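PDB 3D72: vivid PAS protein VVD from Neurospora crassa, which senses blue light through a bound flavin-adenine dinucleotide in a LOV-type PAS domain, light activation generating a rapidly exchanging dimer. Local coordinates for residues 10-15 with 32-37; 17-22 with 144-149; 51-56 with 63-68; 75-80 with 95-100. The protein carries 1 engineered substitution. One frame throughout, in Å; residues are numbered along the deposited sequence.

Interaction 1. Residues 10-15 with 32-37; sequences YDIMGY and VDTSVA. Engineered in segment 32-37: Val36 (natural residue Cys).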
# COMPACT_ATOMS: atom_id res chain seq x y z
N TYR A 10 8.68 2.15 11.37
CA TYR A 10 8.85 1.54 10.06
C TYR A 10 7.83 1.90 8.99
O TYR A 10 6.67 2.14 9.30
CB TYR A 10 8.91 0.02 10.23
CG TYR A 10 10.08 -0.40 11.07
CD1 TYR A 10 9.98 -0.47 12.46
CD2 TYR A 10 11.33 -0.65 10.49
CE1 TYR A 10 11.10 -0.75 13.25
CE2 TYR A 10 12.45 -0.93 11.27
CZ TYR A 10 12.33 -0.98 12.65
OH TYR A 10 13.44 -1.22 13.42
N ASP A 11 8.27 1.91 7.74
CA ASP A 11 7.40 2.23 6.61
C ASP A 11 6.55 1.03 6.21
O ASP A 11 6.63 0.55 5.07
CB ASP A 11 8.22 2.69 5.40
CG ASP A 11 7.37 3.35 4.33
OD1 ASP A 11 6.14 3.52 4.56
OD2 ASP A 11 7.92 3.72 3.27
N ILE A 12 5.72 0.56 7.13
CA ILE A 12 4.86 -0.59 6.87
C ILE A 12 3.96 -0.36 5.67
O ILE A 12 3.80 -1.26 4.84
CB ILE A 12 4.01 -0.94 8.11
CG1 ILE A 12 4.93 -1.22 9.31
CG2 ILE A 12 3.11 -2.14 7.81
CD1 ILE A 12 5.98 -2.29 9.06
N MET A 13 3.36 0.82 5.54
CA MET A 13 2.49 1.07 4.38
C MET A 13 3.26 1.00 3.07
O MET A 13 2.81 0.37 2.10
CB MET A 13 1.80 2.43 4.49
CG MET A 13 0.80 2.50 5.62
SD MET A 13 -0.32 3.91 5.44
CE MET A 13 0.69 5.20 6.05
N GLY A 14 4.43 1.64 3.04
CA GLY A 14 5.23 1.63 1.83
C GLY A 14 5.62 0.21 1.46
O GLY A 14 5.64 -0.14 0.27
N TYR A 15 5.93 -0.60 2.46
CA TYR A 15 6.33 -1.97 2.21
C TYR A 15 5.17 -2.83 1.72
O TYR A 15 5.37 -3.72 0.89
CB TYR A 15 6.97 -2.59 3.46
CG TYR A 15 8.23 -1.88 3.91
CD1 TYR A 15 9.04 -1.20 2.99
CD2 TYR A 15 8.62 -1.89 5.25
CE1 TYR A 15 10.21 -0.54 3.40
CE2 TYR A 15 9.79 -1.25 5.66
CZ TYR A 15 10.58 -0.58 4.74
OH TYR A 15 11.72 0.06 5.16
N VAL A 32 -3.48 -6.71 0.64
CA VAL A 32 -3.17 -6.74 2.06
C VAL A 32 -3.06 -5.31 2.56
O VAL A 32 -2.76 -4.41 1.78
CB VAL A 32 -1.83 -7.46 2.34
CG1 VAL A 32 -2.00 -8.98 2.25
CG2 VAL A 32 -0.77 -6.99 1.36
N ASP A 33 -3.33 -5.11 3.84
CA ASP A 33 -3.21 -3.78 4.42
C ASP A 33 -2.75 -3.92 5.86
O ASP A 33 -2.54 -5.04 6.34
CB ASP A 33 -4.53 -2.97 4.35
CG ASP A 33 -5.69 -3.65 5.05
OD1 ASP A 33 -5.46 -4.47 5.96
OD2 ASP A 33 -6.85 -3.33 4.71
N THR A 34 -2.57 -2.80 6.54
CA THR A 34 -2.08 -2.80 7.90
C THR A 34 -3.04 -3.38 8.93
O THR A 34 -2.68 -3.48 10.11
CB THR A 34 -1.71 -1.38 8.36
OG1 THR A 34 -2.89 -0.56 8.37
CG2 THR A 34 -0.68 -0.78 7.42
N SER A 35 -4.24 -3.78 8.50
CA SER A 35 -5.25 -4.34 9.39
C SER A 35 -5.08 -5.85 9.62
O SER A 35 -5.63 -6.40 10.57
CB SER A 35 -6.66 -4.08 8.85
OG SER A 35 -7.09 -5.10 7.96
N VAL A 36 -4.33 -6.50 8.74
CA VAL A 36 -4.11 -7.94 8.84
C VAL A 36 -3.04 -8.26 9.87
O VAL A 36 -2.36 -7.36 10.36
CB VAL A 36 -3.67 -8.53 7.49
CG1 VAL A 36 -4.64 -8.11 6.40
CG2 VAL A 36 -2.26 -8.07 7.15
N ALA A 37 -2.90 -9.54 10.20
CA ALA A 37 -1.86 -9.95 11.15
C ALA A 37 -0.54 -9.96 10.38
O ALA A 37 -0.38 -10.71 9.41
CB ALA A 37 -2.16 -11.33 11.72
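Thr34 is the residue of segment 32-37 that reaches the N-terminal helix, where it meets Ile12 and Met13. From the backbone its CB points toward the helix and then forks. The hydroxyl OG1 sits between the backbone N and the carbonyl carbon (chi1 64°), which leaves the methyl CG2 anti to the carbonyl carbon and facing segment 10-15. That methyl does all the touching: Thr34 CG2 lies 4.0 Å from Ile12 CG2 and, at the same 4.0 Å, against Met13 CG, Thr34 meeting each of the two at a slant. Ile12 offers its short branch here; its longer arm leads away, CD1 coming against Tyr52, and the residue also packs on Leu40. Met13 presents the middle of its chain, which then bends at the thioether; Met13 also packs against Asp11 of the second subunit. The loop carrying Thr34 is shaped by Asp33, which begins a type I turn ending at the engineered Val36 (naturally Cys). Asp33 OD1 closes an Asx turn by accepting Ser35 N at 2.9 Å from above the carboxylate plane, and it also takes Ser35 OG at 2.7 Å on its syn side. Across the contact, Asp11 is the helix N-cap, its OD1 receiving Gly14 N at 3.0 Å. The hydrogen bonds of Asp33 and Asp11 stay within the turn and at the helix start, and the two segments meet through carbon alone. Such dispersion contacts carry little directionality, consistent with the loop before strand 38-42 resting on the helix by apolar packing.

Interaction 2. Residues 17-22 with 144-149; sequences IQIMNR and MGFQCE. With FAD (flavin-adenine dinucleotide), chain C.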
# COMPACT_ATOMS: atom_id res chain seq x y z
N ILE A 17 2.71 -1.68 -0.06
CA ILE A 17 2.53 -1.25 -1.44
C ILE A 17 3.60 -1.91 -2.30
O ILE A 17 3.33 -2.40 -3.39
CB ILE A 17 2.63 0.30 -1.55
CG1 ILE A 17 1.39 0.92 -0.90
CG2 ILE A 17 2.74 0.73 -3.01
CD1 ILE A 17 1.51 2.42 -0.66
N GLN A 18 4.83 -1.96 -1.79
CA GLN A 18 5.92 -2.58 -2.52
C GLN A 18 5.60 -4.05 -2.81
O GLN A 18 5.83 -4.54 -3.92
CB GLN A 18 7.20 -2.49 -1.70
CG GLN A 18 8.38 -3.20 -2.32
CD GLN A 18 9.59 -3.20 -1.41
OE1 GLN A 18 9.86 -2.22 -0.71
NE2 GLN A 18 10.34 -4.30 -1.42
N ILE A 19 5.08 -4.74 -1.80
CA ILE A 19 4.75 -6.15 -1.96
C ILE A 19 3.64 -6.35 -2.99
O ILE A 19 3.77 -7.19 -3.88
CB ILE A 19 4.34 -6.78 -0.61
CG1 ILE A 19 5.57 -6.89 0.29
CG2 ILE A 19 3.70 -8.16 -0.83
CD1 ILE A 19 5.28 -7.27 1.72
N MET A 20 2.57 -5.58 -2.89
CA MET A 20 1.47 -5.73 -3.85
C MET A 20 1.85 -5.34 -5.27
O MET A 20 1.21 -5.78 -6.23
CB MET A 20 0.25 -4.92 -3.40
CG MET A 20 -0.45 -5.51 -2.18
SD MET A 20 -1.94 -4.61 -1.74
CE MET A 20 -1.22 -3.32 -0.66
N ASN A 21 2.89 -4.52 -5.42
CA ASN A 21 3.34 -4.08 -6.74
C ASN A 21 4.54 -4.86 -7.28
O ASN A 21 5.02 -4.58 -8.38
CB ASN A 21 3.72 -2.59 -6.69
CG ASN A 21 2.52 -1.66 -6.76
OD1 ASN A 21 2.11 -1.24 -7.84
ND2 ASN A 21 1.95 -1.35 -5.61
N ARG A 22 5.04 -5.84 -6.52
CA ARG A 22 6.22 -6.59 -6.97
C ARG A 22 5.98 -7.30 -8.30
O ARG A 22 4.97 -7.97 -8.49
CB ARG A 22 6.69 -7.56 -5.87
CG ARG A 22 5.81 -8.75 -5.57
CD ARG A 22 6.26 -9.40 -4.26
NE ARG A 22 5.72 -10.74 -4.07
CZ ARG A 22 4.43 -11.02 -3.88
NH1 ARG A 22 3.53 -10.05 -3.84
NH2 ARG A 22 4.06 -12.28 -3.73
N MET A 144 8.68 -9.30 5.54
CA MET A 144 7.35 -9.06 6.08
C MET A 144 6.63 -10.40 6.12
O MET A 144 6.58 -11.13 5.12
CB MET A 144 6.54 -8.08 5.22
CG MET A 144 5.15 -7.77 5.82
SD MET A 144 4.29 -6.29 5.18
CE MET A 144 5.42 -4.97 5.79
N GLY A 145 6.11 -10.73 7.30
CA GLY A 145 5.38 -11.98 7.46
C GLY A 145 3.91 -11.73 7.69
O GLY A 145 3.52 -10.79 8.36
N PHE A 146 3.09 -12.60 7.10
CA PHE A 146 1.64 -12.53 7.20
C PHE A 146 1.20 -13.83 7.87
O PHE A 146 1.62 -14.91 7.44
CB PHE A 146 1.03 -12.43 5.80
CG PHE A 146 1.46 -11.19 5.07
CD1 PHE A 146 0.73 -10.01 5.19
CD2 PHE A 146 2.59 -11.20 4.27
CE1 PHE A 146 1.13 -8.85 4.52
CE2 PHE A 146 3.01 -10.04 3.59
CZ PHE A 146 2.27 -8.87 3.72
N GLN A 147 0.40 -13.73 8.92
CA GLN A 147 -0.07 -14.92 9.64
C GLN A 147 -1.57 -15.10 9.51
O GLN A 147 -2.32 -14.13 9.39
CB GLN A 147 0.27 -14.82 11.13
CG GLN A 147 1.75 -14.82 11.47
CD GLN A 147 2.43 -13.51 11.15
OE1 GLN A 147 1.79 -12.46 11.14
NE2 GLN A 147 3.73 -13.56 10.91
N CYS A 148 -2.00 -16.35 9.56
CA CYS A 148 -3.41 -16.67 9.43
C CYS A 148 -3.70 -17.92 10.24
O CYS A 148 -3.08 -18.96 10.04
CB CYS A 148 -3.76 -16.92 7.95
SG CYS A 148 -5.45 -17.52 7.64
N GLU A 149 -4.64 -17.80 11.17
CA GLU A 149 -5.01 -18.93 12.00
C GLU A 149 -5.93 -19.82 11.17
O GLU A 149 -6.97 -19.32 10.69
CB GLU A 149 -5.72 -18.44 13.26
CG GLU A 149 -5.58 -19.38 14.43
CD GLU A 149 -6.41 -18.96 15.62
OE1 GLU A 149 -6.45 -17.75 15.92
OE2 GLU A 149 -7.02 -19.85 16.25
OXT GLU A 149 -5.59 -21.02 11.01
PA FAD C . 16.73 -23.61 12.80
O1A FAD C . 16.65 -23.19 14.23
O2A FAD C . 18.08 -23.72 12.20
O5B FAD C . 15.94 -24.97 12.64
C5B FAD C . 15.83 -25.69 11.40
C4B FAD C . 15.24 -27.07 11.71
O4B FAD C . 15.20 -27.80 10.47
C3B FAD C . 16.04 -27.91 12.73
O3B FAD C . 15.29 -28.38 13.82
C2B FAD C . 16.66 -29.04 11.91
O2B FAD C . 16.74 -30.31 12.51
C1B FAD C . 15.90 -29.05 10.58
N9A FAD C . 16.75 -29.14 9.41
C8A FAD C . 17.72 -28.27 9.01
N7A FAD C . 18.34 -28.62 7.90
C5A FAD C . 17.73 -29.82 7.56
C6A FAD C . 17.94 -30.72 6.45
N6A FAD C . 18.87 -30.49 5.52
N1A FAD C . 17.17 -31.85 6.39
C2A FAD C . 16.24 -32.06 7.35
N3A FAD C . 15.95 -31.28 8.43
C4A FAD C . 16.77 -30.15 8.46
N1 FAD C . 7.82 -18.90 12.49
C2 FAD C . 6.70 -19.31 13.14
O2 FAD C . 6.62 -20.42 13.70
N3 FAD C . 5.57 -18.48 13.17
C4 FAD C . 5.50 -17.20 12.60
O4 FAD C . 4.44 -16.54 12.67
C4X FAD C . 6.67 -16.79 11.92
N5 FAD C . 6.69 -15.51 11.33
C5X FAD C . 7.85 -15.12 10.68
C6 FAD C . 7.88 -13.83 10.07
C7 FAD C . 9.01 -13.36 9.44
C7M FAD C . 8.94 -11.96 8.80
C8 FAD C . 10.20 -14.13 9.42
C8M FAD C . 11.48 -13.67 8.76
C9 FAD C . 10.18 -15.44 10.02
C9A FAD C . 9.03 -15.95 10.65
N10 FAD C . 8.97 -17.27 11.27
C10 FAD C . 7.82 -17.65 11.92
C1' FAD C . 10.11 -18.22 11.22
C2' FAD C . 11.21 -18.17 12.25
O2' FAD C . 11.48 -16.80 12.57
C3' FAD C . 12.43 -18.92 11.66
O3' FAD C . 12.84 -18.26 10.47
C4' FAD C . 12.11 -20.41 11.32
O4' FAD C . 11.83 -21.12 12.52
C5' FAD C . 13.26 -21.11 10.57
O5' FAD C . 14.54 -20.61 10.97
P FAD C . 15.29 -21.11 12.28
O1P FAD C . 16.34 -20.12 12.54
O2P FAD C . 14.33 -21.35 13.38
O3P FAD C . 16.00 -22.51 11.91
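The methyl end of Ile19 fits into the angle between Met144 and Phe146 on the final strand. Ile19 CD1 approaches Met144 from the side, 3.7 Å from SD and 3.8 Å from CB; Met144 has CG anti to the backbone N (chi1 -177°) and bends at its thioether, and the two chains cross at a slant. Against Phe146 the same methyl sits at the ring edge, in its plane, with Ile19 CD1 4.0 Å from Phe146 CZ. Near the end of the helix, Asn21 ND2 donates to Ile17 O (2.8 Å) and also to Val32 O of the second subunit; Arg22 NH1 donates to Ile19 O (2.9 Å), the guanidinium holding that oxygen in its plane while Arg22 N reaches it from the opposite face. Arg22 NE is salt-bridged to Glu109. Beyond the contact, segment 144-149 runs along the flavin: Gly145 N comes within 3.4 Å of FAD C7M, and a CB on this glycine would collide with the ring. Gln147 CG rests 3.4 Å from FAD O4, and an alanine here would probably open a gap beside that carbonyl. Apolar contacts thus bind helix 12-21 to one side of a segment that meets the isoalloxazine with the other.

Interaction 3. Residues 51-56 with 63-68; sequences VYASEA and YSNAEV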
# COMPACT_ATOMS: atom_id res chain seq x y z
N VAL A 51 10.78 -6.40 14.50
CA VAL A 51 10.95 -4.99 14.82
C VAL A 51 9.60 -4.25 14.74
O VAL A 51 9.49 -3.08 15.10
CB VAL A 51 12.01 -4.29 13.91
CG1 VAL A 51 13.39 -4.86 14.21
CG2 VAL A 51 11.67 -4.49 12.45
N TYR A 52 8.58 -4.95 14.24
CA TYR A 52 7.23 -4.40 14.15
C TYR A 52 6.21 -5.52 14.15
O TYR A 52 6.39 -6.52 13.47
CB TYR A 52 7.03 -3.57 12.88
CG TYR A 52 5.62 -3.02 12.77
CD1 TYR A 52 4.61 -3.75 12.14
CD2 TYR A 52 5.28 -1.82 13.38
CE1 TYR A 52 3.29 -3.28 12.11
CE2 TYR A 52 3.98 -1.35 13.36
CZ TYR A 52 2.99 -2.08 12.73
OH TYR A 52 1.71 -1.59 12.74
N ALA A 53 5.14 -5.35 14.92
CA ALA A 53 4.07 -6.34 14.98
C ALA A 53 2.73 -5.62 14.94
O ALA A 53 2.49 -4.67 15.68
CB ALA A 53 4.18 -7.18 16.25
N SER A 54 1.84 -6.06 14.04
CA SER A 54 0.54 -5.42 13.93
C SER A 54 -0.34 -5.84 15.10
O SER A 54 -0.13 -6.88 15.72
CB SER A 54 -0.15 -5.80 12.62
OG SER A 54 -0.72 -7.09 12.68
N GLU A 55 -1.34 -5.02 15.40
CA GLU A 55 -2.23 -5.35 16.50
C GLU A 55 -2.95 -6.68 16.28
O GLU A 55 -3.24 -7.39 17.23
CB GLU A 55 -3.23 -4.21 16.71
CG GLU A 55 -2.54 -2.93 17.13
CD GLU A 55 -3.42 -2.04 17.98
OE1 GLU A 55 -2.90 -1.02 18.51
OE2 GLU A 55 -4.62 -2.34 18.13
N ALA A 56 -3.22 -7.02 15.02
CA ALA A 56 -3.90 -8.28 14.71
C ALA A 56 -3.01 -9.49 15.03
O ALA A 56 -3.53 -10.56 15.40
CB ALA A 56 -4.33 -8.31 13.25
N TYR A 63 0.20 -12.51 22.70
CA TYR A 63 1.39 -11.87 23.25
C TYR A 63 1.32 -10.36 23.07
O TYR A 63 0.63 -9.88 22.18
CB TYR A 63 2.65 -12.40 22.56
CG TYR A 63 3.01 -13.83 22.91
CD1 TYR A 63 2.61 -14.90 22.09
CD2 TYR A 63 3.77 -14.12 24.04
CE1 TYR A 63 2.97 -16.21 22.40
CE2 TYR A 63 4.13 -15.42 24.35
CZ TYR A 63 3.73 -16.46 23.53
OH TYR A 63 4.10 -17.75 23.86
N SER A 64 2.02 -9.62 23.92
CA SER A 64 2.03 -8.15 23.83
C SER A 64 3.23 -7.68 23.01
O SER A 64 4.13 -8.47 22.70
CB SER A 64 2.13 -7.55 25.23
OG SER A 64 3.37 -7.91 25.82
N ASN A 65 3.25 -6.40 22.66
CA ASN A 65 4.37 -5.84 21.90
C ASN A 65 5.68 -6.07 22.65
O ASN A 65 6.68 -6.48 22.05
CB ASN A 65 4.18 -4.33 21.70
CG ASN A 65 3.80 -3.97 20.28
OD1 ASN A 65 4.48 -4.36 19.33
ND2 ASN A 65 2.71 -3.23 20.13
N ALA A 66 5.67 -5.82 23.96
CA ALA A 66 6.85 -6.00 24.78
C ALA A 66 7.37 -7.43 24.77
O ALA A 66 8.57 -7.67 24.88
CB ALA A 66 6.55 -5.57 26.22
N GLU A 67 6.46 -8.38 24.63
CA GLU A 67 6.82 -9.79 24.62
C GLU A 67 7.32 -10.30 23.27
O GLU A 67 8.02 -11.31 23.23
CB GLU A 67 5.65 -10.65 25.07
CG GLU A 67 5.31 -10.50 26.54
CD GLU A 67 4.10 -11.31 26.94
OE1 GLU A 67 3.07 -11.21 26.24
OE2 GLU A 67 4.18 -12.04 27.96
N VAL A 68 6.96 -9.63 22.17
CA VAL A 68 7.40 -10.13 20.87
C VAL A 68 8.54 -9.34 20.22
O VAL A 68 9.39 -9.93 19.56
CB VAL A 68 6.22 -10.22 19.87
CG1 VAL A 68 5.08 -11.03 20.49
CG2 VAL A 68 5.75 -8.84 19.48
O HOH W 1 5.05 -3.22 16.96
O HOH W 2 1.10 -3.07 17.34
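Ala53 CB packs on Val68 CG2 at 4.0 Å, the direct apolar touch between the strand end and helix 65-68. Val68 turns that methyl between its backbone N and carbonyl carbon, CG1 lying anti to the latter (chi1 -53°). Beside this pair the Asn65 amide works through two waters. One accepts from Ala53 N at 3.0 Å and donates to Asn65 OD1 at 2.7 Å; the other donates to Ala53 O at 2.7 Å and accepts from Asn65 ND2 at 3.2 Å. Both polar backbone atoms of Ala53 are thereby satisfied by waters that the Asn65 amide also holds; Asn65 chi1, -107°, is unstaggered. Further out, Ser64 and Glu67 form a capping box: Ser64 N donates to the anti lone pair of Glu67 OE1 (3.0 Å), and Glu67 N returns a weak bond to Ser64 OG. Glu67 OE2 is salt-bridged to Lys119. On the other side Ser54 N-caps helix 55-61, its OG also bonding Val36 O and Leu38 N. Strand 50-53, with a classic bulge at Val51 and Tyr52 opposite Leu40, is an outermost strand of the sheet within this chain, next to 38-42, and helices 55-61 and 65-68 follow it, Leu58 touching Ala53, Asn65 and Val68.

Interaction 4. Residues 75-80 with 95-100; sequences FLQSPD and NTINTM. With FAD (flavin-adenine dinucleotide), chain C.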
# COMPACT_ATOMS: atom_id res chain seq x y z
N PHE A 75 9.74 -18.40 18.53
CA PHE A 75 9.21 -18.68 19.86
C PHE A 75 7.77 -19.20 19.82
O PHE A 75 7.32 -19.84 20.76
CB PHE A 75 9.29 -17.44 20.77
CG PHE A 75 8.33 -16.34 20.40
CD1 PHE A 75 7.02 -16.36 20.86
CD2 PHE A 75 8.75 -15.27 19.62
CE1 PHE A 75 6.13 -15.34 20.53
CE2 PHE A 75 7.87 -14.25 19.28
CZ PHE A 75 6.56 -14.28 19.74
N LEU A 76 7.06 -18.92 18.74
CA LEU A 76 5.68 -19.38 18.61
C LEU A 76 5.61 -20.89 18.40
O LEU A 76 4.54 -21.48 18.50
CB LEU A 76 4.99 -18.68 17.42
CG LEU A 76 4.69 -17.18 17.56
CD1 LEU A 76 4.10 -16.65 16.26
CD2 LEU A 76 3.72 -16.96 18.70
N GLN A 77 6.75 -21.51 18.12
CA GLN A 77 6.78 -22.94 17.88
C GLN A 77 6.70 -23.80 19.12
O GLN A 77 6.67 -25.03 19.03
CB GLN A 77 8.01 -23.30 17.04
CG GLN A 77 7.87 -22.84 15.59
CD GLN A 77 9.19 -22.56 14.92
OE1 GLN A 77 10.22 -23.14 15.29
NE2 GLN A 77 9.17 -21.69 13.92
N SER A 78 6.66 -23.16 20.28
CA SER A 78 6.57 -23.88 21.55
C SER A 78 5.47 -23.28 22.43
O SER A 78 5.30 -22.07 22.49
CB SER A 78 7.90 -23.83 22.29
OG SER A 78 7.85 -24.60 23.48
N PRO A 79 4.72 -24.13 23.14
CA PRO A 79 3.66 -23.62 24.01
C PRO A 79 4.18 -22.82 25.19
O PRO A 79 3.43 -22.12 25.86
CB PRO A 79 2.90 -24.88 24.43
CG PRO A 79 3.96 -25.93 24.39
CD PRO A 79 4.72 -25.61 23.13
N ASP A 80 5.48 -22.92 25.45
CA ASP A 80 6.08 -22.19 26.54
C ASP A 80 6.92 -21.04 25.98
O ASP A 80 7.61 -20.32 26.71
CB ASP A 80 6.93 -23.12 27.42
CG ASP A 80 7.97 -23.89 26.64
OD1 ASP A 80 8.39 -24.98 27.10
OD2 ASP A 80 8.39 -23.42 25.56
N ASN A 95 11.08 -30.48 8.47
CA ASN A 95 11.21 -30.08 7.07
C ASN A 95 10.59 -28.71 6.86
O ASN A 95 11.07 -27.91 6.06
CB ASN A 95 10.52 -31.09 6.15
CG ASN A 95 10.66 -30.72 4.69
OD1 ASN A 95 11.76 -30.70 4.14
ND2 ASN A 95 9.53 -30.42 4.04
N THR A 96 9.51 -28.44 7.59
CA THR A 96 8.83 -27.16 7.47
C THR A 96 9.75 -26.04 7.96
O THR A 96 9.85 -24.99 7.33
CB THR A 96 7.53 -27.16 8.30
OG1 THR A 96 6.61 -28.10 7.73
CG2 THR A 96 6.88 -25.77 8.33
N ILE A 97 10.43 -26.29 9.07
CA ILE A 97 11.34 -25.28 9.61
C ILE A 97 12.51 -25.06 8.68
O ILE A 97 12.93 -23.92 8.47
CB ILE A 97 11.83 -25.68 11.02
CG1 ILE A 97 10.63 -25.84 11.94
CG2 ILE A 97 12.75 -24.59 11.57
CD1 ILE A 97 10.95 -26.31 13.34
N ASN A 98 13.02 -26.13 8.11
CA ASN A 98 14.15 -25.98 7.21
C ASN A 98 13.72 -25.22 5.96
O ASN A 98 14.49 -24.42 5.42
CB ASN A 98 14.72 -27.35 6.83
CG ASN A 98 15.96 -27.23 6.00
OD1 ASN A 98 16.93 -26.57 6.39
ND2 ASN A 98 15.95 -27.86 4.83
N THR A 99 12.49 -25.45 5.50
CA THR A 99 11.97 -24.76 4.33
C THR A 99 11.94 -23.25 4.58
O THR A 99 12.33 -22.47 3.72
CB THR A 99 10.55 -25.25 3.98
OG1 THR A 99 10.63 -26.58 3.46
CG2 THR A 99 9.91 -24.34 2.93
N MET A 100 11.47 -22.85 5.77
CA MET A 100 11.40 -21.43 6.11
C MET A 100 12.80 -20.84 6.19
O MET A 100 13.09 -19.78 5.64
CB MET A 100 10.72 -21.22 7.47
CG MET A 100 9.23 -21.52 7.49
SD MET A 100 8.45 -21.03 9.06
CE MET A 100 8.96 -22.33 10.12
PA FAD C . 16.73 -23.61 12.80
O1A FAD C . 16.65 -23.19 14.23
O2A FAD C . 18.08 -23.72 12.20
O5B FAD C . 15.94 -24.97 12.64
C5B FAD C . 15.83 -25.69 11.40
C4B FAD C . 15.24 -27.07 11.71
O4B FAD C . 15.20 -27.80 10.47
C3B FAD C . 16.04 -27.91 12.73
O3B FAD C . 15.29 -28.38 13.82
C2B FAD C . 16.66 -29.04 11.91
O2B FAD C . 16.74 -30.31 12.51
C1B FAD C . 15.90 -29.05 10.58
N9A FAD C . 16.75 -29.14 9.41
C8A FAD C . 17.72 -28.27 9.01
N7A FAD C . 18.34 -28.62 7.90
C5A FAD C . 17.73 -29.82 7.56
C6A FAD C . 17.94 -30.72 6.45
N6A FAD C . 18.87 -30.49 5.52
N1A FAD C . 17.17 -31.85 6.39
C2A FAD C . 16.24 -32.06 7.35
N3A FAD C . 15.95 -31.28 8.43
C4A FAD C . 16.77 -30.15 8.46
N1 FAD C . 7.82 -18.90 12.49
C2 FAD C . 6.70 -19.31 13.14
O2 FAD C . 6.62 -20.42 13.70
N3 FAD C . 5.57 -18.48 13.17
C4 FAD C . 5.50 -17.20 12.60
O4 FAD C . 4.44 -16.54 12.67
C4X FAD C . 6.67 -16.79 11.92
N5 FAD C . 6.69 -15.51 11.33
C5X FAD C . 7.85 -15.12 10.68
C6 FAD C . 7.88 -13.83 10.07
C7 FAD C . 9.01 -13.36 9.44
C7M FAD C . 8.94 -11.96 8.80
C8 FAD C . 10.20 -14.13 9.42
C8M FAD C . 11.48 -13.67 8.76
C9 FAD C . 10.18 -15.44 10.02
C9A FAD C . 9.03 -15.95 10.65
N10 FAD C . 8.97 -17.27 11.27
C10 FAD C . 7.82 -17.65 11.92
C1' FAD C . 10.11 -18.22 11.22
C2' FAD C . 11.21 -18.17 12.25
O2' FAD C . 11.48 -16.80 12.57
C3' FAD C . 12.43 -18.92 11.66
O3' FAD C . 12.84 -18.26 10.47
C4' FAD C . 12.11 -20.41 11.32
O4' FAD C . 11.83 -21.12 12.52
C5' FAD C . 13.26 -21.11 10.57
O5' FAD C . 14.54 -20.61 10.97
P FAD C . 15.29 -21.11 12.28
O1P FAD C . 16.34 -20.12 12.54
O2P FAD C . 14.33 -21.35 13.38
O3P FAD C . 16.00 -22.51 11.91
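Gln77 reaches from its 3-10 turn to Ile97 and Met100 of helix 94-106, with the FAD ribityl chain running beside them. Its CG is anti to the carbonyl carbon (chi1 -73°) and the chain is extended beyond, which carries the amide out between the flavin and helix 94-106. There the two ends divide: Gln77 OE1 lies 3.8 Å from Ile97 CD1, while Gln77 NE2 lies 3.9 Å from Met100 CE. These are van der Waals touches, and the amide bonds elsewhere. Gln77 NE2 donates to FAD O4' at 3.1 Å, almost straight at 176°, and to FAD O2 at 2.9 Å, with a weak third bond to N1; OE1 accepts from Arg89 NE. One nitrogen thus ties the sugar-alcohol chain to the pyrimidine edge of the flavin, and the bond from Arg89, which also bonds FAD, is consistent with one fixed rotation of the amide. A leucine in its place would probably leave FAD O2 and O4' without this donor and Arg89 NE without its acceptor. Ile97 faces the cofactor with its other branch, Ile97 CG2 pressing to 3.3 Å from FAD C5B. Met100, bent at its thioether, brings Met100 SD to 3.9 Å from FAD C1', and Met100 also touches Leu128 and Met130 of strand 123-134. Next to Gln77, Leu76 CD1 lies over one face of the flavin, near O4. Turn and helix thus hold the cofactor from two directions, the turn chiefly through the Gln77 amide and the helix through Ile97 and Met100, as part of the flavin pocket of a LOV-type PAS domain.

How the interactions relate
From the N terminus, interaction 1 closes the first loop, folding 32-37 back onto the start of helix 12-21. Interaction 2 begins before that loop ends and joins the same helix to the final strand, so the two cross; they touch where Val32 meets Phe146 and Tyr15 meets Met144, and both reach the second subunit. Within the long span of interaction 2, interactions 3 and 4 follow in series: a short loop from the edge strand to helix 65-68, then one from 75-80 to helix 94-106. Val68 and Tyr63 pack on Phe75 to join them. Interactions 2 and 4, centres about 20 Å apart, both meet FAD.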